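Local coordinates for peptidoglycan-N-acetylmuramic acid deacetylase PdaC (Bacillus subtilis subsp. subtilis str. 168, PDB 6H8N), which removes acetyl groups from N-acetylmuramic acid residues of peptidoglycan, a modification that confers lysozyme resistance, and also deacetylates short chitin oligomers, at residues A13-D18 and V184-L189; F42-R47 and G66-S71. The protein carries 1 engineered substitution. All coordinates share one frame; numbering follows the deposited sequence.

Interaction 1: A13-D18 and V184-L189. Engineered in segment 13-18: S17 (natural residue Asp). With ZN (zinc ion), chain C.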
loop_
_atom_site.group_PDB
_atom_site.type_symbol
_atom_site.label_atom_id
_atom_site.label_comp_id
_atom_site.label_asym_id
_atom_site.label_seq_id
_atom_site.Cartn_x
_atom_site.Cartn_y
_atom_site.Cartn_z
ATOM N N ALA A 13 2.651 -7.922 -3.120
ATOM C CA ALA A 13 1.852 -6.812 -2.588
ATOM C C ALA A 13 2.231 -5.528 -3.315
ATOM O O ALA A 13 3.277 -4.931 -3.042
ATOM C CB ALA A 13 2.059 -6.671 -1.088
ATOM N N LEU A 14 1.371 -5.086 -4.219
ATOM C CA LEU A 14 1.513 -3.763 -4.806
ATOM C C LEU A 14 0.903 -2.747 -3.866
ATOM O O LEU A 14 -0.239 -2.904 -3.423
ATOM C CB LEU A 14 0.801 -3.692 -6.153
ATOM C CG LEU A 14 1.274 -4.633 -7.218
ATOM C CD1 LEU A 14 0.475 -4.429 -8.481
ATOM C CD2 LEU A 14 2.727 -4.397 -7.482
ATOM N N THR A 15 1.649 -1.702 -3.562
ATOM C CA THR A 15 1.181 -0.690 -2.635
ATOM C C THR A 15 1.371 0.689 -3.236
ATOM O O THR A 15 2.303 0.935 -4.031
ATOM C CB THR A 15 1.874 -0.775 -1.265
ATOM O OG1 THR A 15 3.220 -0.285 -1.336
ATOM C CG2 THR A 15 1.845 -2.197 -0.731
ATOM N N PHE A 16 0.453 1.584 -2.880
ATOM C CA PHE A 16 0.355 2.900 -3.491
ATOM C C PHE A 16 0.260 3.962 -2.416
ATOM O O PHE A 16 -0.696 3.950 -1.634
ATOM C CB PHE A 16 -0.871 2.986 -4.393
ATOM C CG PHE A 16 -0.817 2.025 -5.528
ATOM C CD1 PHE A 16 -0.092 2.345 -6.651
ATOM C CD2 PHE A 16 -1.468 0.813 -5.479
ATOM C CE1 PHE A 16 0.002 1.484 -7.696
ATOM C CE2 PHE A 16 -1.378 -0.081 -6.521
ATOM C CZ PHE A 16 -0.636 0.255 -7.644
ATOM N N SER A 17 1.185 4.907 -2.417
ATOM C CA SER A 17 1.200 5.993 -1.447
ATOM C C SER A 17 0.871 7.317 -2.107
ATOM O O SER A 17 1.275 7.573 -3.237
ATOM C CB SER A 17 2.597 6.134 -0.852
ATOM O OG SER A 17 2.900 5.033 -0.018
ATOM N N ASP A 18 0.174 8.174 -1.360
ATOM C CA ASP A 18 0.046 9.623 -1.576
ATOM C C ASP A 18 -1.292 10.052 -2.144
ATOM O O ASP A 18 -1.565 11.253 -2.192
ATOM C CB ASP A 18 1.158 10.246 -2.430
ATOM C CG ASP A 18 2.500 10.161 -1.793
ATOM O OD1 ASP A 18 2.579 9.874 -0.597
ATOM O OD2 ASP A 18 3.502 10.331 -2.539
ATOM N N VAL A 184 -2.049 -9.351 -3.882
ATOM C CA VAL A 184 -2.709 -9.414 -2.586
ATOM C C VAL A 184 -2.473 -8.123 -1.809
ATOM O O VAL A 184 -1.555 -7.356 -2.095
ATOM C CB VAL A 184 -2.256 -10.650 -1.779
ATOM C CG1 VAL A 184 -2.452 -11.913 -2.609
ATOM C CG2 VAL A 184 -0.813 -10.547 -1.372
ATOM N N THR A 185 -3.296 -7.914 -0.781
ATOM C CA THR A 185 -3.115 -6.776 0.103
ATOM C C THR A 185 -1.964 -7.054 1.070
ATOM O O THR A 185 -1.480 -8.184 1.211
ATOM C CB THR A 185 -4.379 -6.503 0.912
ATOM O OG1 THR A 185 -4.576 -7.598 1.816
ATOM C CG2 THR A 185 -5.595 -6.320 0.024
ATOM N N VAL A 186 -1.521 -6.005 1.753
ATOM C CA VAL A 186 -0.461 -6.165 2.743
ATOM C C VAL A 186 -0.862 -7.163 3.824
ATOM O O VAL A 186 -0.070 -8.037 4.214
ATOM C CB VAL A 186 -0.056 -4.792 3.313
ATOM C CG1 VAL A 186 0.798 -4.913 4.583
ATOM C CG2 VAL A 186 0.676 -3.990 2.262
ATOM N N SER A 187 -2.084 -7.051 4.336
ATOM C CA SER A 187 -2.524 -7.990 5.372
ATOM C C SER A 187 -2.648 -9.412 4.831
ATOM O O SER A 187 -2.351 -10.376 5.548
ATOM C CB SER A 187 -3.823 -7.499 5.998
ATOM O OG SER A 187 -3.560 -6.299 6.714
ATOM N N GLN A 188 -3.075 -9.575 3.573
ATOM C CA GLN A 188 -3.144 -10.904 2.990
ATOM C C GLN A 188 -1.756 -11.500 2.836
ATOM O O GLN A 188 -1.571 -12.708 3.030
ATOM C CB GLN A 188 -3.859 -10.860 1.651
ATOM C CG GLN A 188 -5.358 -10.684 1.774
ATOM C CD GLN A 188 -6.040 -10.309 0.474
ATOM O OE1 GLN A 188 -5.411 -9.945 -0.518
ATOM N NE2 GLN A 188 -7.371 -10.373 0.483
ATOM N N LEU A 189 -0.766 -10.679 2.483
ATOM C CA LEU A 189 0.598 -11.174 2.378
ATOM C C LEU A 189 1.112 -11.633 3.743
ATOM O O LEU A 189 1.749 -12.692 3.848
ATOM C CB LEU A 189 1.484 -10.080 1.800
ATOM C CG LEU A 189 2.980 -10.409 1.773
ATOM C CD1 LEU A 189 3.252 -11.631 0.931
ATOM C CD2 LEU A 189 3.765 -9.179 1.299
HETATM ZN ZN ZN C . 4.142 9.589 0.535
HETATM O O HOH W 1 -0.880 -4.752 -1.438
HETATM O O HOH W 2 -0.995 -6.440 -4.792
#
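T15 turns OG1 between its backbone N and carbonyl carbon (chi1 74°) and V186 puts CG1 anti to N (chi1 166°), which leaves each CG2 anti to its own carbonyl carbon; the two CG2 methyls meet at 3.7 Å between side chains that cross at a slant. The contact lies in the core of the NodB-homology fold, the deacetylase domain that this C-terminal part of PdaC represents, where the central parallel strand 11-17 passes the start of helix 186-197. T15 suits a place with two demands: its methyl packs on V186 CG2, while OG1 hydrogen-bonds to I156 O and R106 NH1. A13 is small enough for the chain leaving strand 182-183 to pass close by. Its CA makes a CH...O contact of 3.5 Å with V184 O, and its CB touches L189 CD2 at 3.9 Å, in the first turn of the helix. Beyond V184 the two backbones part, and two waters bridge the strand and the chain that leads into the helix. Water 1 donates to both L14 O and V184 O, at 2.8 Å each; water 2 accepts from L14 N and may donate to V184 O. V184 O thus accepts from water 1 as well as meeting the A13 CA-H. At the far end of 13-18, S17, an engineered residue at the position of the proton acceptor inferred by similarity, precedes D18, whose OD1 binds zinc at 1.9 Å. The helix begins with a capping box. T185 OG1 accepts from Q188 N at 3.0 Å, and T185 N returns a nearly straight bond of 2.9 Å to Q188 OE1, approaching from above the carboxamide plane.

Interaction 2: F42-R47 and G66-S71. With ZN (zinc ion), chain C.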
loop_
_atom_site.group_PDB
_atom_site.type_symbol
_atom_site.label_atom_id
_atom_site.label_comp_id
_atom_site.label_asym_id
_atom_site.label_seq_id
_atom_site.Cartn_x
_atom_site.Cartn_y
_atom_site.Cartn_z
ATOM N N PHE A 42 -2.018 3.634 0.716
ATOM C CA PHE A 42 -1.631 4.401 1.892
ATOM C C PHE A 42 -1.959 5.851 1.587
ATOM O O PHE A 42 -1.284 6.509 0.783
ATOM C CB PHE A 42 -0.161 4.152 2.205
ATOM C CG PHE A 42 0.081 2.772 2.735
ATOM C CD1 PHE A 42 -0.055 2.518 4.081
ATOM C CD2 PHE A 42 0.377 1.709 1.876
ATOM C CE1 PHE A 42 0.123 1.235 4.588
ATOM C CE2 PHE A 42 0.561 0.425 2.381
ATOM C CZ PHE A 42 0.449 0.203 3.741
ATOM N N VAL A 43 -3.023 6.324 2.205
ATOM C CA VAL A 43 -3.703 7.558 1.811
ATOM C C VAL A 43 -3.339 8.696 2.754
ATOM O O VAL A 43 -3.116 8.513 3.960
ATOM C CB VAL A 43 -5.241 7.377 1.741
ATOM C CG1 VAL A 43 -5.608 6.315 0.701
ATOM C CG2 VAL A 43 -5.823 7.036 3.090
ATOM N N LEU A 44 -3.320 9.898 2.178
ATOM C CA LEU A 44 -3.166 11.135 2.926
ATOM C C LEU A 44 -4.529 11.603 3.412
ATOM O O LEU A 44 -5.468 11.696 2.626
ATOM C CB LEU A 44 -2.545 12.210 2.038
ATOM C CG LEU A 44 -1.047 12.047 1.842
ATOM C CD1 LEU A 44 -0.561 12.973 0.749
ATOM C CD2 LEU A 44 -0.272 12.335 3.107
ATOM N N GLY A 45 -4.632 11.907 4.705
ATOM C CA GLY A 45 -5.902 12.374 5.237
ATOM C C GLY A 45 -6.444 13.590 4.507
ATOM O O GLY A 45 -7.640 13.685 4.249
ATOM N N SER A 46 -5.573 14.545 4.166
ATOM C CA SER A 46 -6.042 15.732 3.446
ATOM C C SER A 46 -6.697 15.363 2.116
ATOM O O SER A 46 -7.703 15.957 1.710
ATOM C CB SER A 46 -4.883 16.704 3.245
ATOM O OG SER A 46 -3.833 16.123 2.493
ATOM N N ARG A 47 -6.141 14.380 1.408
ATOM C CA ARG A 47 -6.704 13.958 0.129
ATOM C C ARG A 47 -7.960 13.110 0.284
ATOM O O ARG A 47 -8.852 13.180 -0.565
ATOM C CB ARG A 47 -5.659 13.220 -0.715
ATOM C CG ARG A 47 -4.753 14.191 -1.456
ATOM C CD ARG A 47 -3.779 13.503 -2.403
ATOM N NE ARG A 47 -3.169 14.460 -3.303
ATOM C CZ ARG A 47 -3.673 14.832 -4.472
ATOM N NH1 ARG A 47 -4.761 14.286 -4.952
ATOM N NH2 ARG A 47 -3.028 15.736 -5.202
ATOM N N GLY A 66 -4.413 2.001 4.155
ATOM C CA GLY A 66 -3.533 2.319 5.254
ATOM C C GLY A 66 -3.393 3.823 5.421
ATOM O O GLY A 66 -3.785 4.603 4.561
ATOM N N ASN A 67 -2.831 4.215 6.554
ATOM C CA ASN A 67 -2.704 5.612 6.945
ATOM C C ASN A 67 -1.326 6.148 6.560
ATOM O O ASN A 67 -0.314 5.560 6.939
ATOM C CB ASN A 67 -2.903 5.646 8.467
ATOM C CG ASN A 67 -2.913 7.035 9.069
ATOM O OD1 ASN A 67 -2.091 7.902 8.754
ATOM N ND2 ASN A 67 -3.817 7.233 10.017
ATOM N N HIS A 68 -1.288 7.260 5.821
ATOM C CA HIS A 68 -0.024 7.842 5.355
ATOM C C HIS A 68 0.181 9.259 5.874
ATOM O O HIS A 68 0.925 10.034 5.276
ATOM C CB HIS A 68 0.031 7.793 3.833
ATOM C CG HIS A 68 1.391 7.997 3.232
ATOM N ND1 HIS A 68 2.541 7.394 3.691
ATOM C CD2 HIS A 68 1.751 8.709 2.140
ATOM C CE1 HIS A 68 3.562 7.754 2.919
ATOM N NE2 HIS A 68 3.106 8.533 1.958
ATOM N N SER A 69 -0.455 9.589 7.011
ATOM C CA SER A 69 -0.434 10.918 7.631
ATOM C C SER A 69 -1.432 11.857 6.980
ATOM O O SER A 69 -2.079 11.515 5.985
ATOM C CB SER A 69 0.962 11.561 7.642
ATOM O OG SER A 69 1.243 12.297 6.462
ATOM N N TRP A 70 -1.610 13.040 7.584
ATOM C CA TRP A 70 -2.565 14.016 7.073
ATOM C C TRP A 70 -1.993 14.811 5.903
ATOM O O TRP A 70 -2.623 14.926 4.850
ATOM C CB TRP A 70 -3.016 14.965 8.197
ATOM C CG TRP A 70 -4.055 15.918 7.694
ATOM C CD1 TRP A 70 -3.853 17.174 7.177
ATOM C CD2 TRP A 70 -5.466 15.691 7.633
ATOM N NE1 TRP A 70 -5.050 17.730 6.794
ATOM C CE2 TRP A 70 -6.056 16.842 7.058
ATOM C CE3 TRP A 70 -6.286 14.631 8.008
ATOM C CZ2 TRP A 70 -7.425 16.953 6.851
ATOM C CZ3 TRP A 70 -7.637 14.741 7.801
ATOM C CH2 TRP A 70 -8.199 15.897 7.228
ATOM N N SER A 71 -0.791 15.381 6.083
ATOM C CA SER A 71 -0.222 16.322 5.118
ATOM C C SER A 71 1.228 16.000 4.758
ATOM O O SER A 71 1.920 16.853 4.185
ATOM C CB SER A 71 -0.338 17.760 5.644
ATOM O OG SER A 71 0.318 17.865 6.884
HETATM ZN ZN ZN C . 4.142 9.589 0.535
#
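The Asp-His-His metal site of the deacetylase takes one of its histidines from this contact, where strands 40-43 and 64-67 run parallel and then turn off together. H68 sits just past its strand; with CG anti to the backbone N (chi1 -164°), its ring reaches the zinc ion through NE2 at 2.0 Å, while ND1 donates to R106 O and so fixes the ring's rotation. V43 N and O bond to the residues either side of N67, to G66 O at 3.0 Å and to H68 N, the usual parallel pattern. G66, lacking a side chain, leaves room for the F42 ring, whose CD1 lies 3.7 Å from G66 CA. N67 OD1 accepts from S69 N in an Asx turn that bends the chain after the strand. G45 N then bonds to S69 O, and S46 adds two more bonds: its N and OG both donate to W70 O, at 3.1 and 2.9 Å. The indole lies with one face against the G45-S46 backbone; glycine allows G45 CA within 3.6 Å of W70 CE3, and S46 CB makes a CH-pi contact over the five-membered ring. W70 thus packs against the first turn of helix 45-50 and also touches D89 and T90 of helix 80-98.

How the interactions relate
Interactions 1 and 2 join on one sheet, where strand 11-17 neighbours strand 40-43, although their centres are about 15 Å apart. Backbone pairing ties them: F42 N approaches F16 O at 2.7 Å and D18 N approaches F42 O at 3.1 Å, both probable hydrogen bonds. The F42 side chain, which packs against G66 in interaction 2, also touches T15 and S17 of interaction 1. Both segment pairs supply a ligand to the same zinc ion: D18 OD1 and H68 NE2, 2.9 Å apart, are two of its ligands, and H72 supplies another. Interaction 1 sets the early part of strand 11-17 against the C-terminal helix, while the end of the same strand reaches interaction 2 at the metal site.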